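Local coordinates for protein possible galactose mutarotase (PDB 4RNL) that probably interconverts the alpha and beta anomers of galactose or a related aldose, as a possible mutarotase of the aldose 1-epimerase family, at residues R127-G132 with T155-A160; G161-V166 with T336-S341. All blocks are in the same frame, centred on the assembly; numbering follows the deposited sequence. Where two conformers were deposited one is given.

Contact 1: residues R127-G132 with T155-A160; sequences REVDGG and TYTLSA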
ATOM      1  N   ARG A 127       6.015 -18.596  -3.831  1.00 14.14           N
ATOM      2  CA  ARG A 127       6.390 -19.455  -4.955  1.00 22.79           C
ATOM      3  C   ARG A 127       6.410 -18.678  -6.260  1.00 22.36           C
ATOM      4  O   ARG A 127       5.673 -17.698  -6.426  1.00 18.28           O
ATOM      5  CB  ARG A 127       5.465 -20.662  -5.071  1.00 22.67           C
ATOM      6  CG  ARG A 127       4.043 -20.305  -5.427  1.00 28.55           C
ATOM      7  CD  ARG A 127       3.185 -21.552  -5.609  1.00 40.51           C
ATOM      8  NE  ARG A 127       1.801 -21.207  -5.935  1.00 45.84           N
ATOM      9  CZ  ARG A 127       1.294 -21.215  -7.167  1.00 49.64           C
ATOM     10  NH1 ARG A 127       2.055 -21.565  -8.197  1.00 52.13           N
ATOM     11  NH2 ARG A 127       0.024 -20.880  -7.369  1.00 49.19           N
ATOM     12  N   GLU A 128       7.253 -19.122  -7.188  1.00 15.19           N
ATOM     13  CA  GLU A 128       7.354 -18.451  -8.478  1.00 16.01           C
ATOM     14  C   GLU A 128       6.095 -18.691  -9.310  1.00 15.64           C
ATOM     15  O   GLU A 128       5.551 -19.802  -9.335  1.00 16.35           O
ATOM     16  CB  GLU A 128       8.595 -18.937  -9.240  1.00 16.63           C
ATOM     17  CG  GLU A 128       8.860 -18.198 -10.550  1.00 16.55           C
ATOM     18  CD  GLU A 128      10.233 -18.531 -11.110  1.00 25.47           C
ATOM     19  OE1 GLU A 128      10.956 -19.302 -10.447  1.00 29.98           O
ATOM     20  OE2 GLU A 128      10.585 -18.034 -12.203  1.00 26.89           O
ATOM     21  N   VAL A 129       5.621 -17.635  -9.960  1.00 15.28           N
ATOM     22  CA  VAL A 129       4.576 -17.757 -10.971  1.00 14.65           C
ATOM     23  C   VAL A 129       5.081 -17.065 -12.228  1.00 13.75           C
ATOM     24  O   VAL A 129       6.124 -16.411 -12.203  1.00 14.49           O
ATOM     25  CB  VAL A 129       3.240 -17.124 -10.508  1.00 13.27           C
ATOM     26  CG1 VAL A 129       2.668 -17.880  -9.304  1.00 16.52           C
ATOM     27  CG2 VAL A 129       3.426 -15.648 -10.189  1.00 11.86           C
ATOM     28  N   ASP A 130       4.359 -17.210 -13.330  1.00 15.98           N
ATOM     29  CA  ASP A 130       4.753 -16.528 -14.561  1.00 17.61           C
ATOM     30  C   ASP A 130       4.816 -15.020 -14.320  1.00 14.90           C
ATOM     31  O   ASP A 130       3.845 -14.420 -13.868  1.00 15.36           O
ATOM     32  CB  ASP A 130       3.778 -16.879 -15.690  1.00 18.30           C
ATOM     33  CG  ASP A 130       4.206 -16.321 -17.031  1.00 24.85           C
ATOM     34  OD1 ASP A 130       5.405 -16.416 -17.380  1.00 22.02           O
ATOM     35  OD2 ASP A 130       3.336 -15.787 -17.747  1.00 24.94           O
ATOM     36  N   GLY A 131       5.976 -14.415 -14.581  1.00 13.36           N
ATOM     37  CA  GLY A 131       6.135 -12.976 -14.413  1.00 16.24           C
ATOM     38  C   GLY A 131       6.322 -12.456 -12.993  1.00 13.89           C
ATOM     39  O   GLY A 131       6.377 -11.242 -12.778  1.00 12.11           O
ATOM     40  N   GLY A 132       6.420 -13.352 -12.013  1.00 13.10           N
ATOM     41  CA  GLY A 132       6.645 -12.898 -10.651  1.00 12.91           C
ATOM     42  C   GLY A 132       6.580 -13.909  -9.516  1.00 14.10           C
ATOM     43  O   GLY A 132       7.010 -15.060  -9.639  1.00 11.56           O
ATOM     44  N   THR A 155      -0.334 -11.718  -5.362  1.00 13.17           N
ATOM     45  CA  THR A 155       0.518 -12.066  -6.483  1.00 14.97           C
ATOM     46  C   THR A 155       1.109 -10.804  -7.077  1.00 13.37           C
ATOM     47  O   THR A 155       0.380  -9.894  -7.471  1.00 11.57           O
ATOM     48  CB  THR A 155      -0.271 -12.842  -7.554  1.00 16.25           C
ATOM     49  OG1 THR A 155      -0.868 -14.003  -6.957  1.00 18.61           O
ATOM     50  CG2 THR A 155       0.655 -13.286  -8.693  1.00 16.30           C
ATOM     51  N   TYR A 156       2.435 -10.758  -7.128  1.00  9.38           N
ATOM     52  CA  TYR A 156       3.166  -9.606  -7.640  1.00  9.82           C
ATOM     53  C   TYR A 156       3.760 -10.016  -8.986  1.00 11.31           C
ATOM     54  O   TYR A 156       4.581 -10.930  -9.042  1.00 13.69           O
ATOM     55  CB  TYR A 156       4.330  -9.245  -6.708  1.00  9.08           C
ATOM     56  CG  TYR A 156       3.993  -8.882  -5.265  1.00  9.05           C
ATOM     57  CD1 TYR A 156       3.607  -9.863  -4.350  1.00 12.86           C
ATOM     58  CD2 TYR A 156       4.125  -7.574  -4.807  1.00 14.26           C
ATOM     59  CE1 TYR A 156       3.332  -9.539  -3.015  1.00 14.22           C
ATOM     60  CE2 TYR A 156       3.849  -7.240  -3.475  1.00 11.08           C
ATOM     61  CZ  TYR A 156       3.448  -8.227  -2.596  1.00  9.31           C
ATOM     62  OH  TYR A 156       3.195  -7.894  -1.276  1.00 11.13           O
ATOM     63  N   THR A 157       3.349  -9.370 -10.072  1.00 10.01           N
ATOM     64  CA  THR A 157       3.944  -9.680 -11.380  1.00 10.10           C
ATOM     65  C   THR A 157       4.395  -8.425 -12.107  1.00 14.81           C
ATOM     66  O   THR A 157       3.907  -7.326 -11.849  1.00 14.39           O
ATOM     67  CB  THR A 157       2.989 -10.457 -12.285  1.00 11.92           C
ATOM     68  OG1 THR A 157       1.745  -9.751 -12.376  1.00 12.53           O
ATOM     69  CG2 THR A 157       2.733 -11.851 -11.716  1.00 11.80           C
ATOM     70  N   LEU A 158       5.333  -8.606 -13.025  1.00 12.59           N
ATOM     71  CA  LEU A 158       5.925  -7.485 -13.725  1.00 14.46           C
ATOM     72  C   LEU A 158       5.792  -7.730 -15.210  1.00 16.72           C
ATOM     73  O   LEU A 158       6.070  -8.828 -15.690  1.00 18.27           O
ATOM     74  CB  LEU A 158       7.407  -7.355 -13.344  1.00 12.73           C
ATOM     75  CG  LEU A 158       8.239  -6.266 -14.016  1.00 14.87           C
ATOM     76  CD1 LEU A 158       7.667  -4.875 -13.716  1.00 15.82           C
ATOM     77  CD2 LEU A 158       9.697  -6.360 -13.561  1.00 16.50           C
ATOM     78  N   SER A 159       5.345  -6.716 -15.931  1.00 13.72           N
ATOM     79  CA  SER A 159       5.311  -6.777 -17.387  1.00 15.33           C
ATOM     80  C   SER A 159       5.790  -5.442 -17.919  1.00 18.08           C
ATOM     81  O   SER A 159       5.121  -4.426 -17.712  1.00 15.47           O
ATOM     82  CB  SER A 159       3.889  -7.048 -17.879  1.00 24.43           C
ATOM     83  OG  SER A 159       3.857  -7.133 -19.295  1.00 32.89           O
ATOM     84  N   ALA A 160       6.946  -5.441 -18.582  1.00 19.20           N
ATOM     85  CA  ALA A 160       7.558  -4.201 -19.065  1.00 16.34           C
ATOM     86  C   ALA A 160       7.678  -3.167 -17.945  1.00 17.10           C
ATOM     87  O   ALA A 160       8.383  -3.383 -16.958  1.00 17.16           O
ATOM     88  CB  ALA A 160       6.773  -3.633 -20.257  1.00 15.77           C
TER

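Contact 2: residues G161-V166 with T336-S341; sequences GALRIV and TVYAFS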
ATOM      1  N   GLY A 161       6.973  -2.047 -18.080  1.00 13.92           N
ATOM      2  CA  GLY A 161       7.071  -0.995 -17.084  1.00 14.19           C
ATOM      3  C   GLY A 161       5.989  -1.007 -16.018  1.00 16.33           C
ATOM      4  O   GLY A 161       5.863  -0.045 -15.265  1.00 15.12           O
ATOM      5  N   ALA A 162       5.213  -2.088 -15.942  1.00 12.34           N
ATOM      6  CA  ALA A 162       4.067  -2.118 -15.027  1.00 13.98           C
ATOM      7  C   ALA A 162       4.181  -3.218 -13.982  1.00 15.22           C
ATOM      8  O   ALA A 162       4.367  -4.384 -14.323  1.00 12.92           O
ATOM      9  CB  ALA A 162       2.766  -2.277 -15.808  1.00 12.56           C
ATOM     10  N   LEU A 163       4.044  -2.844 -12.711  1.00 10.34           N
ATOM     11  CA  LEU A 163       3.977  -3.812 -11.617  1.00 10.27           C
ATOM     12  C   LEU A 163       2.517  -4.041 -11.246  1.00 15.52           C
ATOM     13  O   LEU A 163       1.798  -3.093 -10.930  1.00 14.27           O
ATOM     14  CB  LEU A 163       4.703  -3.275 -10.379  1.00  9.13           C
ATOM     15  CG  LEU A 163       4.537  -4.087  -9.093  1.00 15.60           C
ATOM     16  CD1 LEU A 163       5.259  -5.421  -9.221  1.00 12.28           C
ATOM     17  CD2 LEU A 163       5.049  -3.296  -7.892  1.00 15.98           C
ATOM     18  N   ARG A 164       2.086  -5.298 -11.268  1.00 10.30           N
ATOM     19  CA  ARG A 164       0.697  -5.624 -10.938  0.50 12.32           C
ATOM     20  C   ARG A 164       0.631  -6.385  -9.622  1.00 14.28           C
ATOM     21  O   ARG A 164       1.385  -7.327  -9.399  1.00 10.86           O
ATOM     22  CB  ARG A 164       0.048  -6.452 -12.056  0.50 11.37           C
ATOM     23  CG  ARG A 164      -1.361  -6.947 -11.729  0.50 11.47           C
ATOM     24  CD  ARG A 164      -1.923  -7.846 -12.827  0.50 18.64           C
ATOM     25  NE  ARG A 164      -2.546  -7.077 -13.906  0.50 24.23           N
ATOM     26  CZ  ARG A 164      -1.968  -6.821 -15.074  0.50 23.88           C
ATOM     27  NH1 ARG A 164      -0.753  -7.279 -15.322  0.50 31.54           N
ATOM     28  NH2 ARG A 164      -2.606  -6.113 -15.994  0.50 22.33           N
ATOM     29  N   ILE A 165      -0.267  -5.960  -8.733  1.00 10.99           N
ATOM     30  CA  ILE A 165      -0.450  -6.682  -7.469  1.00  9.86           C
ATOM     31  C   ILE A 165      -1.910  -7.098  -7.346  1.00 11.75           C
ATOM     32  O   ILE A 165      -2.797  -6.242  -7.293  1.00 11.62           O
ATOM     33  CB  ILE A 165      -0.071  -5.824  -6.238  1.00  9.28           C
ATOM     34  CG1 ILE A 165       1.373  -5.327  -6.351  1.00  8.51           C
ATOM     35  CG2 ILE A 165      -0.204  -6.645  -4.965  1.00 11.39           C
ATOM     36  CD1 ILE A 165       1.777  -4.338  -5.236  1.00 13.96           C
ATOM     37  N   VAL A 166      -2.164  -8.405  -7.320  1.00  9.44           N
ATOM     38  CA  VAL A 166      -3.538  -8.905  -7.187  1.00 11.23           C
ATOM     39  C   VAL A 166      -3.653  -9.604  -5.847  1.00 13.70           C
ATOM     40  O   VAL A 166      -2.881 -10.520  -5.565  1.00 11.80           O
ATOM     41  CB  VAL A 166      -3.883  -9.894  -8.321  1.00 15.97           C
ATOM     42  CG1 VAL A 166      -5.322 -10.425  -8.167  1.00 16.42           C
ATOM     43  CG2 VAL A 166      -3.688  -9.223  -9.679  1.00 13.34           C
ATOM     44  N   THR A 336      -4.330  -3.769  -8.167  1.00 11.57           N
ATOM     45  CA  THR A 336      -3.748  -2.453  -8.358  1.00  9.77           C
ATOM     46  C   THR A 336      -2.539  -2.588  -9.289  1.00 14.67           C
ATOM     47  O   THR A 336      -1.782  -3.557  -9.206  1.00 11.93           O
ATOM     48  CB  THR A 336      -3.383  -1.809  -6.999  1.00 12.48           C
ATOM     49  OG1 THR A 336      -4.589  -1.613  -6.230  1.00 13.33           O
ATOM     50  CG2 THR A 336      -2.714  -0.454  -7.208  1.00 14.40           C
ATOM     51  N   VAL A 337      -2.396  -1.652 -10.221  1.00 12.29           N
ATOM     52  CA  VAL A 337      -1.295  -1.704 -11.176  1.00  9.74           C
ATOM     53  C   VAL A 337      -0.531  -0.392 -11.111  1.00 14.06           C
ATOM     54  O   VAL A 337      -1.127   0.686 -11.168  1.00 13.46           O
ATOM     55  CB  VAL A 337      -1.795  -1.914 -12.621  1.00 13.30           C
ATOM     56  CG1 VAL A 337      -0.607  -2.019 -13.583  1.00 13.28           C
ATOM     57  CG2 VAL A 337      -2.679  -3.154 -12.725  1.00 16.55           C
ATOM     58  N   TYR A 338       0.788  -0.487 -10.968  1.00 11.72           N
ATOM     59  CA  TYR A 338       1.648   0.683 -10.971  1.00  9.73           C
ATOM     60  C   TYR A 338       2.348   0.713 -12.320  1.00 12.38           C
ATOM     61  O   TYR A 338       3.260  -0.076 -12.551  1.00 13.73           O
ATOM     62  CB  TYR A 338       2.711   0.556  -9.881  1.00 12.42           C
ATOM     63  CG  TYR A 338       2.186   0.514  -8.459  1.00 14.33           C
ATOM     64  CD1 TYR A 338       1.579  -0.630  -7.948  1.00 22.12           C
ATOM     65  CD2 TYR A 338       2.342   1.609  -7.618  1.00 16.30           C
ATOM     66  CE1 TYR A 338       1.115  -0.671  -6.640  1.00 21.08           C
ATOM     67  CE2 TYR A 338       1.893   1.576  -6.312  1.00 19.70           C
ATOM     68  CZ  TYR A 338       1.280   0.436  -5.830  1.00 28.40           C
ATOM     69  OH  TYR A 338       0.830   0.416  -4.531  1.00 34.64           O
ATOM     70  N   ALA A 339       1.929   1.610 -13.208  1.00 12.02           N
ATOM     71  CA  ALA A 339       2.504   1.676 -14.553  1.00 12.45           C
ATOM     72  C   ALA A 339       3.433   2.879 -14.678  1.00 12.43           C
ATOM     73  O   ALA A 339       2.990   4.027 -14.594  1.00 13.75           O
ATOM     74  CB  ALA A 339       1.398   1.735 -15.613  1.00 13.70           C
ATOM     75  N   PHE A 340       4.721   2.610 -14.879  1.00 12.33           N
ATOM     76  CA  PHE A 340       5.719   3.672 -14.963  1.00 11.22           C
ATOM     77  C   PHE A 340       6.022   4.023 -16.408  1.00 15.07           C
ATOM     78  O   PHE A 340       6.014   3.160 -17.286  1.00 15.86           O
ATOM     79  CB  PHE A 340       7.012   3.268 -14.231  1.00 12.00           C
ATOM     80  CG  PHE A 340       6.837   3.112 -12.740  1.00 13.11           C
ATOM     81  CD1 PHE A 340       6.368   1.920 -12.203  1.00 11.03           C
ATOM     82  CD2 PHE A 340       7.116   4.171 -11.880  1.00 16.12           C
ATOM     83  CE1 PHE A 340       6.189   1.782 -10.824  1.00 12.44           C
ATOM     84  CE2 PHE A 340       6.943   4.042 -10.514  1.00 15.58           C
ATOM     85  CZ  PHE A 340       6.469   2.847  -9.982  1.00 11.95           C
ATOM     86  N   SER A 341       6.294   5.301 -16.649  1.00 13.92           N
ATOM     87  CA  SER A 341       6.654   5.785 -17.977  1.00 14.57           C
ATOM     88  C   SER A 341       7.418   7.077 -17.781  1.00 14.18           C
ATOM     89  O   SER A 341       7.790   7.411 -16.653  1.00 14.00           O
ATOM     90  CB  SER A 341       5.404   6.041 -18.817  1.00 16.21           C
ATOM     91  OG  SER A 341       4.577   7.016 -18.200  1.00 16.55           O
TER

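Contact 1: residues R127-G132 with T155-A160
Gly131 and Gly132 bring the backbone of 127-132 directly onto Thr157 and its neighbours, and it is here that the contact is tight. The one hydrogen bond across it runs from Leu158 N to Gly131 O (2.8 Å, 153° at the hydrogen). The CA-H of Thr157 adds a weak, bent contact to the same oxygen, with Thr157 CA 3.2 Å from Gly131 O. A second CA-H...O contact, Gly132 CA to Tyr156 O at 3.3 Å, seats the glycine where a CB would collide with that carbonyl oxygen. Gly131 itself has a positive phi (78°), as the third position of a type II turn requires. Thr157 CG2, anti to its own carbonyl carbon, packs closely too, 3.5 Å from Asp130 O.

Toward the solvent the fit is slacker and made between methyl groups. Val129 CG2 meets Thr155 CG2 at 3.9 Å and touches Thr157 CG2 more distantly, its side chain crossing that of Thr157 at about a right angle. The hydroxyl of Thr155 is engaged by Gln134 of strand 132-139, while the carboxylate end of Asp130 stays at the exposed tip of the turn.

Within the turn, Val129 N bonds to Gly132 O and Gly132 N to Val129 O at 3.1 Å. Strands 125-129 and 132-139 thus form a beta hairpin with a two-residue loop, Asp130-Gly131, in a type II turn. Its closing Gly132 forms an antiparallel non-hydrogen-bonded pair with Thr157 of the third strand: an antiparallel meander at the margin of the sheet.

Contact 2: residues G161-V166 with T336-S341
Leu163 and Tyr338 form a hydrogen-bonded pair at the middle of two antiparallel strands inside the large beta-sandwich typical of galactose mutarotases. Tyr338 N reaches Leu163 O in the carbonyl plane (2.8 Å, 170° at the hydrogen), and Leu163 N returns a bond to Tyr338 O. A second reciprocal pair joins Ile165 and Thr336, in which Ile165 N points almost straight at Thr336 O, at 2.9 Å. At the other end Phe340 N bonds to Gly161 O (2.9 Å). In the non-hydrogen-bonded pairs on either side of Leu163-Tyr338, Ala162 with Ala339 and Arg164 with Val337, CA-H...O contacts from Ala162 and Val337 add to the grip on Tyr338 O and Leu163 O.

The side chains build on this register. On the buried face Ile165 CD1 approaches Tyr338 CE1 at 4.0 Å. On the other face Val337 divides its methyls: CG1, anti to the backbone N (chi1 -178°), meets Ala162 CB at 4.0 Å, while CG2 lies alongside one of the two conformers of Arg164.

Farther out, Leu270, Leu272 and Asn181 pack against Tyr338. In that same conformer Arg164 NE forms a salt bridge with Glu335, and Thr309 and Thr274 hold the hydroxyl of Thr336. Two rings turn their edges to backbone oxygens: Tyr338 to Leu163 O, and Phe340 to Gly161 O, which lies in the ring plane 3.7 Å from Phe340 CD1.

In the fold
Both contacts belong to one antiparallel sheet, and strands 150-159 and 162-171, consecutive in the chain, link them: Thr157 O probably accepts a hydrogen bond from Arg164 N (2.8 Å), and Tyr156 packs on Ile165. Contact 1 lies toward the margin, its centre about 18 Å from that of the chain, where a hairpin turn meets the third strand through glycine backbone and a few methyls. Contact 2, its centre about 13 Å from the chain's, joins strands far apart in sequence through five backbone bonds. Its buried face is largely apolar, with hydrogen-bonded Thr336 among Leu163, Ile165 and Tyr338, opposite a more open one carrying Arg164. It buries 443 Å² against 198 Å².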